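Side-chain contacts in mitogen-activated protein kinase, putative (Map kinase-like protein) (Leishmania major, PDB 3PG1), which probably acts as an ATP-dependent serine/threonine protein kinase of the MAP kinase family: residues Pro89-Leu94 against His148-Ala153; Pro202-Gln207 against Lys213-Trp218. One frame throughout, in Å; residues are numbered along the deposited sequence.

How the contacts relate
From the N terminus, the chain first lays down three strands of the N-lobe sheet (25-33, 36-42 and 48-54) and then helix 70-85. Contact 1 opens in the loop before strand 96-100 and closes at the C-terminal end of helix 133-152, so the rest of the N-lobe sheet and the hinge lie inside its span and the two lobes are tied together. Contact 2 comes later and closes a much shorter loop in the C-lobe, five residues between segments 202-207 and 213-218, joining helix 202-205 to helix 214-229. The two follow in series, neither nesting nor crossing, with centres about 19 Å apart. A probable hydrogen bond joins them, with His151 NE2 at 2.7 Å from Asp216 OD1.

Contact 1: residues Pro89-Leu94 against His148-Ala153; sequences PNILGL and HVLHEA
Ile91 reaches the last turns of helix 133-152 with its longer branch and meets Leu150 and Val149 unequally. The close part lies at its tip: CD1 of Ile91 comes within 3.7 Å of Leu150 CG and equally near Leu150 CD2, the two side chains crossing at a slant. Higher up the branch the fit is slacker, Ile91 CG1 passing Val149 CG1 at 4.1 Å as the side chains slide by in opposite directions. The Ile91 torsions explain this reach: CG1 stands beside the backbone N (chi1 -57°), and a second bend (chi2 -60°) carries CD1 to the leucine. This is the loop between helix C and strand β4 of the protein kinase fold, where the His-x-Asn motif, His88 to Asn90, rests on helix E of the C-lobe. Asn90 ND2 also bonds to His142 ND1 on that helix and to Ile173 O, while Ile91 also touches Phe178. All three contacting side chains are buried and no hydrogen bond crosses between the segments. The solvent side lies away from this core, at Pro89 and Glu152, which are exposed.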
ATOM      1  N   PRO A  89     -14.284   4.047   0.628  1.00 34.00           N
ATOM      2  CA  PRO A  89     -14.417   2.653   0.152  1.00 35.15           C
ATOM      3  C   PRO A  89     -13.166   2.000  -0.440  1.00 34.30           C
ATOM      4  O   PRO A  89     -13.088   0.790  -0.464  1.00 33.65           O
ATOM      5  CB  PRO A  89     -15.547   2.722  -0.905  1.00 38.29           C
ATOM      6  CG  PRO A  89     -16.240   4.008  -0.693  1.00 42.26           C
ATOM      7  CD  PRO A  89     -15.262   4.943  -0.035  1.00 36.99           C
ATOM      8  N   ASN A  90     -12.233   2.779  -0.971  1.00 31.31           N
ATOM      9  CA  ASN A  90     -11.046   2.230  -1.635  1.00 30.42           C
ATOM     10  C   ASN A  90      -9.832   2.133  -0.762  1.00 31.80           C
ATOM     11  O   ASN A  90      -8.794   1.677  -1.240  1.00 29.62           O
ATOM     12  CB  ASN A  90     -10.710   3.043  -2.873  1.00 26.68           C
ATOM     13  CG  ASN A  90     -11.756   2.939  -3.939  1.00 37.16           C
ATOM     14  OD1 ASN A  90     -12.228   3.947  -4.452  1.00 34.44           O
ATOM     15  ND2 ASN A  90     -12.141   1.725  -4.291  1.00 33.53           N
ATOM     16  N   ILE A  91      -9.953   2.549   0.509  1.00 29.44           N
ATOM     17  CA  ILE A  91      -8.870   2.546   1.494  1.00 28.56           C
ATOM     18  C   ILE A  91      -9.279   1.627   2.629  1.00 35.00           C
ATOM     19  O   ILE A  91     -10.334   1.843   3.243  1.00 32.72           O
ATOM     20  CB  ILE A  91      -8.544   3.984   1.998  1.00 31.15           C
ATOM     21  CG1 ILE A  91      -8.152   4.981   0.827  1.00 29.91           C
ATOM     22  CG2 ILE A  91      -7.449   3.945   3.121  1.00 31.89           C
ATOM     23  CD1 ILE A  91      -6.960   4.575   0.032  1.00 35.85           C
ATOM     24  N   LEU A  92      -8.452   0.602   2.922  1.00 34.63           N
ATOM     25  CA  LEU A  92      -8.782  -0.352   4.006  1.00 35.37           C
ATOM     26  C   LEU A  92      -8.862   0.399   5.323  1.00 44.18           C
ATOM     27  O   LEU A  92      -7.964   1.150   5.657  1.00 45.06           O
ATOM     28  CB  LEU A  92      -7.772  -1.524   4.068  1.00 35.47           C
ATOM     29  CG  LEU A  92      -8.133  -2.678   5.051  1.00 40.50           C
ATOM     30  CD1 LEU A  92      -9.286  -3.501   4.519  1.00 39.80           C
ATOM     31  CD2 LEU A  92      -6.909  -3.544   5.335  1.00 44.05           C
ATOM     32  N   GLY A  93      -9.987   0.293   5.994  1.00 47.50           N
ATOM     33  CA  GLY A  93     -10.158   1.023   7.246  1.00 49.61           C
ATOM     34  C   GLY A  93     -10.157   0.173   8.489  1.00 54.83           C
ATOM     35  O   GLY A  93     -10.124  -1.061   8.409  1.00 53.93           O
ATOM     36  N   LEU A  94     -10.165   0.845   9.648  1.00 54.08           N
ATOM     37  CA  LEU A  94     -10.282   0.163  10.931  1.00 57.11           C
ATOM     38  C   LEU A  94     -11.756  -0.186  11.100  1.00 57.79           C
ATOM     39  O   LEU A  94     -12.608   0.703  10.983  1.00 56.32           O
ATOM     40  CB  LEU A  94      -9.855   1.078  12.098  1.00 58.74           C
ATOM     41  CG  LEU A  94      -8.435   0.989  12.622  1.00 64.76           C
ATOM     42  CD1 LEU A  94      -8.239   1.976  13.754  1.00 66.82           C
ATOM     43  CD2 LEU A  94      -8.094  -0.409  13.110  1.00 68.17           C
ATOM     44  N   HIS A 148      -5.543   8.596  -5.162  1.00 22.47           N
ATOM     45  CA  HIS A 148      -5.952  10.004  -5.149  1.00 22.73           C
ATOM     46  C   HIS A 148      -6.327  10.408  -3.701  1.00 25.86           C
ATOM     47  O   HIS A 148      -5.929  11.461  -3.255  1.00 24.69           O
ATOM     48  CB  HIS A 148      -7.180  10.233  -6.079  1.00 23.53           C
ATOM     49  CG  HIS A 148      -7.545  11.701  -6.196  1.00 26.52           C
ATOM     50  ND1 HIS A 148      -6.737  12.592  -6.899  1.00 25.94           N
ATOM     51  CD2 HIS A 148      -8.649  12.363  -5.752  1.00 27.50           C
ATOM     52  CE1 HIS A 148      -7.319  13.786  -6.767  1.00 25.25           C
ATOM     53  NE2 HIS A 148      -8.499  13.678  -6.142  1.00 27.34           N
ATOM     54  N   VAL A 149      -7.103   9.570  -2.999  1.00 24.87           N
ATOM     55  CA  VAL A 149      -7.561   9.827  -1.631  1.00 25.26           C
ATOM     56  C   VAL A 149      -6.332   9.917  -0.690  1.00 25.41           C
ATOM     57  O   VAL A 149      -6.230  10.859   0.104  1.00 23.46           O
ATOM     58  CB  VAL A 149      -8.639   8.783  -1.163  1.00 30.10           C
ATOM     59  CG1 VAL A 149      -9.023   9.004   0.317  1.00 30.87           C
ATOM     60  CG2 VAL A 149      -9.884   8.885  -2.049  1.00 29.80           C
ATOM     61  N   LEU A 150      -5.408   8.970  -0.800  1.00 23.02           N
ATOM     62  CA  LEU A 150      -4.209   9.034   0.026  1.00 24.50           C
ATOM     63  C   LEU A 150      -3.433  10.341  -0.273  1.00 26.16           C
ATOM     64  O   LEU A 150      -3.166  11.117   0.637  1.00 28.22           O
ATOM     65  CB  LEU A 150      -3.290   7.824  -0.276  1.00 24.39           C
ATOM     66  CG  LEU A 150      -3.794   6.427   0.124  1.00 29.24           C
ATOM     67  CD1 LEU A 150      -2.780   5.357  -0.348  1.00 28.34           C
ATOM     68  CD2 LEU A 150      -4.063   6.317   1.639  1.00 28.20           C
ATOM     69  N   HIS A 151      -3.202  10.632  -1.557  1.00 23.37           N
ATOM     70  CA  HIS A 151      -2.417  11.807  -2.003  1.00 22.36           C
ATOM     71  C   HIS A 151      -3.056  13.117  -1.592  1.00 26.21           C
ATOM     72  O   HIS A 151      -2.325  14.039  -1.185  1.00 25.93           O
ATOM     73  CB  HIS A 151      -2.187  11.760  -3.514  1.00 22.54           C
ATOM     74  CG  HIS A 151      -1.334  10.602  -3.968  1.00 24.39           C
ATOM     75  ND1 HIS A 151      -1.174  10.316  -5.316  1.00 24.18           N
ATOM     76  CD2 HIS A 151      -0.659   9.675  -3.232  1.00 24.92           C
ATOM     77  CE1 HIS A 151      -0.413   9.225  -5.358  1.00 23.84           C
ATOM     78  NE2 HIS A 151      -0.128   8.778  -4.122  1.00 23.94           N
ATOM     79  N   GLU A 152      -4.410  13.173  -1.599  1.00 24.13           N
ATOM     80  CA  GLU A 152      -5.131  14.393  -1.182  1.00 25.30           C
ATOM     81  C   GLU A 152      -4.913  14.666   0.321  1.00 30.90           C
ATOM     82  O   GLU A 152      -4.944  15.825   0.738  1.00 31.64           O
ATOM     83  CB  GLU A 152      -6.631  14.346  -1.572  1.00 26.83           C
ATOM     84  CG  GLU A 152      -6.866  14.439  -3.084  1.00 35.05           C
ATOM     85  CD  GLU A 152      -6.407  15.753  -3.680  1.00 40.62           C
ATOM     86  OE1 GLU A 152      -6.981  16.780  -3.275  1.00 40.14           O
ATOM     87  OE2 GLU A 152      -5.375  15.790  -4.384  1.00 34.97           O
ATOM     88  N   ALA A 153      -4.629  13.622   1.111  1.00 25.81           N
ATOM     89  CA  ALA A 153      -4.312  13.785   2.537  1.00 27.28           C
ATOM     90  C   ALA A 153      -2.772  13.909   2.800  1.00 31.42           C
ATOM     91  O   ALA A 153      -2.368  13.912   3.961  1.00 32.67           O
ATOM     92  CB  ALA A 153      -4.867  12.608   3.327  1.00 29.26           C
TER

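Contact 2: residues Pro202-Gln207 against Lys213-Trp218; sequences PELVMQ and KLVDMW
The Ala-Pro-Glu motif at the end of the kinase activation segment supplies Pro202 and Glu203, which together with Leu204 pack against Val215 and Trp218 at the start of helix F. Pro202 lies over one face of the Trp218 indole in a CH-pi contact: its CD is 3.5 Å from the centroid of the six-membered ring and only 9° off the ring normal. Pro202 CG continues above the rim, 3.9 Å from Trp218 CH2. The indole gets there because Trp218 CG leaves opposite the backbone N (chi1 178°), and the side chains of proline and tryptophan meet nearly at right angles.

Val215 fills the other half of the contact through CG1. This methyl touches Leu204 CG at 3.7 Å, and Leu204 CD1 lies 3.9 Å from Val215 CB. On its Glu203 side the same methyl comes to 3.4 Å from OE1, a packing contact in which the carboxylate is pressed against a hydrocarbon. Glu203 CG stands between the backbone N and the carbonyl carbon, and a bend at chi2 (-87°) turns the carboxylate to Val215. The charge of this buried carboxylate is met by a salt bridge from OE1 to Arg308 NH1. The same arginine nitrogen donates to Leu214 O, so one guanidinium group links both segments.

Helix 202-205 ends in a Schellman motif, with Gln207 the C-prime residue at positive phi, Phe208 N bonded to Glu203 O and Gln207 N to Leu204 O. Around the pair, Trp218 also touches Ile246 of helix 239-250, which covers Val205 and Met206 as well. Asp216 turns instead to the catalytic loop, accepting bonds from the backbone N of His157 and Arg158, and Met217 packs on Leu144 of helix 133-152 and on helix 311-315.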
ATOM      1  N   PRO A 202      11.745   4.863 -10.960  1.00 24.17           N
ATOM      2  CA  PRO A 202      13.211   5.103 -11.155  1.00 24.80           C
ATOM      3  C   PRO A 202      13.857   5.929 -10.051  1.00 27.66           C
ATOM      4  O   PRO A 202      14.907   5.533  -9.559  1.00 26.24           O
ATOM      5  CB  PRO A 202      13.265   5.816 -12.512  1.00 25.68           C
ATOM      6  CG  PRO A 202      12.064   5.254 -13.237  1.00 28.49           C
ATOM      7  CD  PRO A 202      10.995   5.179 -12.188  1.00 24.44           C
ATOM      8  N   GLU A 203      13.178   6.978  -9.558  1.00 23.54           N
ATOM      9  CA  GLU A 203      13.715   7.774  -8.441  1.00 23.86           C
ATOM     10  C   GLU A 203      13.861   6.973  -7.127  1.00 27.10           C
ATOM     11  O   GLU A 203      14.765   7.283  -6.367  1.00 27.72           O
ATOM     12  CB  GLU A 203      12.929   9.117  -8.233  1.00 24.81           C
ATOM     13  CG  GLU A 203      11.433   8.956  -7.909  1.00 27.31           C
ATOM     14  CD  GLU A 203      10.444   8.857  -9.064  1.00 25.15           C
ATOM     15  OE1 GLU A 203       9.279   9.254  -8.847  1.00 23.95           O
ATOM     16  OE2 GLU A 203      10.804   8.367 -10.163  1.00 22.55           O
ATOM     17  N   LEU A 204      13.021   5.926  -6.863  1.00 24.80           N
ATOM     18  CA  LEU A 204      13.249   5.105  -5.645  1.00 26.34           C
ATOM     19  C   LEU A 204      14.377   4.118  -5.891  1.00 29.58           C
ATOM     20  O   LEU A 204      15.152   3.829  -4.978  1.00 29.52           O
ATOM     21  CB  LEU A 204      11.987   4.344  -5.198  1.00 26.97           C
ATOM     22  CG  LEU A 204      10.788   5.235  -4.713  1.00 30.44           C
ATOM     23  CD1 LEU A 204       9.659   4.374  -4.295  1.00 28.47           C
ATOM     24  CD2 LEU A 204      11.195   6.113  -3.478  1.00 33.86           C
ATOM     25  N   VAL A 205      14.494   3.590  -7.134  1.00 26.70           N
ATOM     26  CA  VAL A 205      15.599   2.644  -7.449  1.00 25.99           C
ATOM     27  C   VAL A 205      16.922   3.434  -7.271  1.00 31.18           C
ATOM     28  O   VAL A 205      17.927   2.871  -6.833  1.00 32.24           O
ATOM     29  CB  VAL A 205      15.470   2.071  -8.910  1.00 27.51           C
ATOM     30  CG1 VAL A 205      16.707   1.225  -9.292  1.00 27.30           C
ATOM     31  CG2 VAL A 205      14.154   1.261  -9.093  1.00 26.09           C
ATOM     32  N   MET A 206      16.912   4.742  -7.646  1.00 27.65           N
ATOM     33  CA  MET A 206      18.089   5.616  -7.516  1.00 27.12           C
ATOM     34  C   MET A 206      18.183   6.297  -6.141  1.00 32.96           C
ATOM     35  O   MET A 206      18.970   7.233  -5.958  1.00 33.94           O
ATOM     36  CB  MET A 206      18.172   6.598  -8.676  1.00 28.68           C
ATOM     37  CG  MET A 206      18.252   5.894 -10.042  1.00 31.02           C
ATOM     38  SD  MET A 206      18.501   7.061 -11.396  1.00 33.79           S
ATOM     39  CE  MET A 206      16.929   7.994 -11.353  1.00 30.19           C
ATOM     40  N   GLN A 207      17.403   5.800  -5.168  1.00 31.91           N
ATOM     41  CA  GLN A 207      17.469   6.216  -3.756  1.00 33.33           C
ATOM     42  C   GLN A 207      17.377   7.723  -3.537  1.00 36.58           C
ATOM     43  O   GLN A 207      18.003   8.246  -2.616  1.00 36.78           O
ATOM     44  CB  GLN A 207      18.784   5.655  -3.101  1.00 36.72           C
ATOM     45  CG  GLN A 207      18.919   4.144  -3.200  1.00 48.57           C
ATOM     46  CD  GLN A 207      20.344   3.622  -3.081  1.00 69.68           C
ATOM     47  OE1 GLN A 207      21.361   4.349  -3.211  1.00 53.78           O
ATOM     48  NE2 GLN A 207      20.433   2.319  -2.873  1.00 61.71           N
ATOM     49  N   LYS A 213       4.608  11.813  -4.131  1.00 23.69           N
ATOM     50  CA  LYS A 213       3.432  10.967  -4.410  1.00 22.88           C
ATOM     51  C   LYS A 213       3.476  10.383  -5.837  1.00 24.83           C
ATOM     52  O   LYS A 213       2.858   9.344  -6.086  1.00 22.29           O
ATOM     53  CB  LYS A 213       2.133  11.786  -4.196  1.00 23.21           C
ATOM     54  CG  LYS A 213       2.025  12.996  -5.104  1.00 28.03           C
ATOM     55  CD  LYS A 213       0.806  13.825  -4.622  1.00 33.97           C
ATOM     56  CE  LYS A 213       0.668  15.133  -5.342  1.00 49.54           C
ATOM     57  NZ  LYS A 213      -0.362  15.982  -4.685  1.00 54.11           N
ATOM     58  N   LEU A 214       4.255  11.023  -6.762  1.00 20.35           N
ATOM     59  CA  LEU A 214       4.414  10.434  -8.108  1.00 20.56           C
ATOM     60  C   LEU A 214       5.038   9.056  -8.179  1.00 22.39           C
ATOM     61  O   LEU A 214       4.792   8.317  -9.148  1.00 20.38           O
ATOM     62  CB  LEU A 214       5.132  11.400  -9.047  1.00 22.33           C
ATOM     63  CG  LEU A 214       4.119  12.505  -9.403  1.00 29.17           C
ATOM     64  CD1 LEU A 214       4.786  13.745  -9.687  1.00 30.85           C
ATOM     65  CD2 LEU A 214       3.117  11.993 -10.465  1.00 31.30           C
ATOM     66  N   VAL A 215       5.736   8.639  -7.109  1.00 20.69           N
ATOM     67  CA  VAL A 215       6.240   7.245  -7.112  1.00 20.58           C
ATOM     68  C   VAL A 215       5.059   6.237  -7.228  1.00 25.18           C
ATOM     69  O   VAL A 215       5.200   5.153  -7.821  1.00 23.39           O
ATOM     70  CB  VAL A 215       7.168   6.901  -5.914  1.00 23.16           C
ATOM     71  CG1 VAL A 215       8.386   7.832  -5.873  1.00 20.49           C
ATOM     72  CG2 VAL A 215       6.413   6.847  -4.580  1.00 23.82           C
ATOM     73  N   ASP A 216       3.904   6.592  -6.619  1.00 21.45           N
ATOM     74  CA  ASP A 216       2.734   5.709  -6.651  1.00 21.41           C
ATOM     75  C   ASP A 216       2.144   5.567  -8.036  1.00 25.23           C
ATOM     76  O   ASP A 216       1.570   4.510  -8.334  1.00 23.67           O
ATOM     77  CB  ASP A 216       1.633   6.150  -5.658  1.00 23.46           C
ATOM     78  CG  ASP A 216       2.062   6.037  -4.205  1.00 24.58           C
ATOM     79  OD1 ASP A 216       1.455   6.726  -3.356  1.00 23.09           O
ATOM     80  OD2 ASP A 216       3.000   5.242  -3.915  1.00 24.02           O
ATOM     81  N   MET A 217       2.251   6.629  -8.861  0.50 22.94           N
ATOM     82  CA  MET A 217       1.743   6.637 -10.233  0.50 21.52           C
ATOM     83  C   MET A 217       2.554   5.655 -11.086  0.50 24.85           C
ATOM     84  O   MET A 217       1.991   4.991 -11.955  0.50 24.12           O
ATOM     85  CB  MET A 217       1.740   8.070 -10.821  0.50 22.56           C
ATOM     86  CG  MET A 217       0.589   8.930 -10.306  0.50 24.98           C
ATOM     87  SD  MET A 217      -1.029   8.114 -10.387  0.50 28.81           S
ATOM     88  CE  MET A 217      -1.270   8.061 -12.155  0.50 25.44           C
ATOM     89  N   TRP A 218       3.867   5.546 -10.811  1.00 21.14           N
ATOM     90  CA  TRP A 218       4.749   4.593 -11.495  1.00 22.39           C
ATOM     91  C   TRP A 218       4.305   3.170 -11.139  1.00 24.28           C
ATOM     92  O   TRP A 218       4.164   2.345 -12.035  1.00 23.35           O
ATOM     93  CB  TRP A 218       6.231   4.767 -11.082  1.00 21.34           C
ATOM     94  CG  TRP A 218       7.101   3.734 -11.774  1.00 23.14           C
ATOM     95  CD1 TRP A 218       7.395   2.472 -11.341  1.00 26.32           C
ATOM     96  CD2 TRP A 218       7.764   3.893 -13.029  1.00 23.74           C
ATOM     97  NE1 TRP A 218       8.219   1.843 -12.247  1.00 26.22           N
ATOM     98  CE2 TRP A 218       8.477   2.697 -13.284  1.00 27.54           C
ATOM     99  CE3 TRP A 218       7.853   4.947 -13.956  1.00 24.22           C
ATOM    100  CZ2 TRP A 218       9.209   2.499 -14.463  1.00 27.07           C
ATOM    101  CZ3 TRP A 218       8.649   4.787 -15.076  1.00 25.84           C
ATOM    102  CH2 TRP A 218       9.271   3.551 -15.356  1.00 27.40           C
TER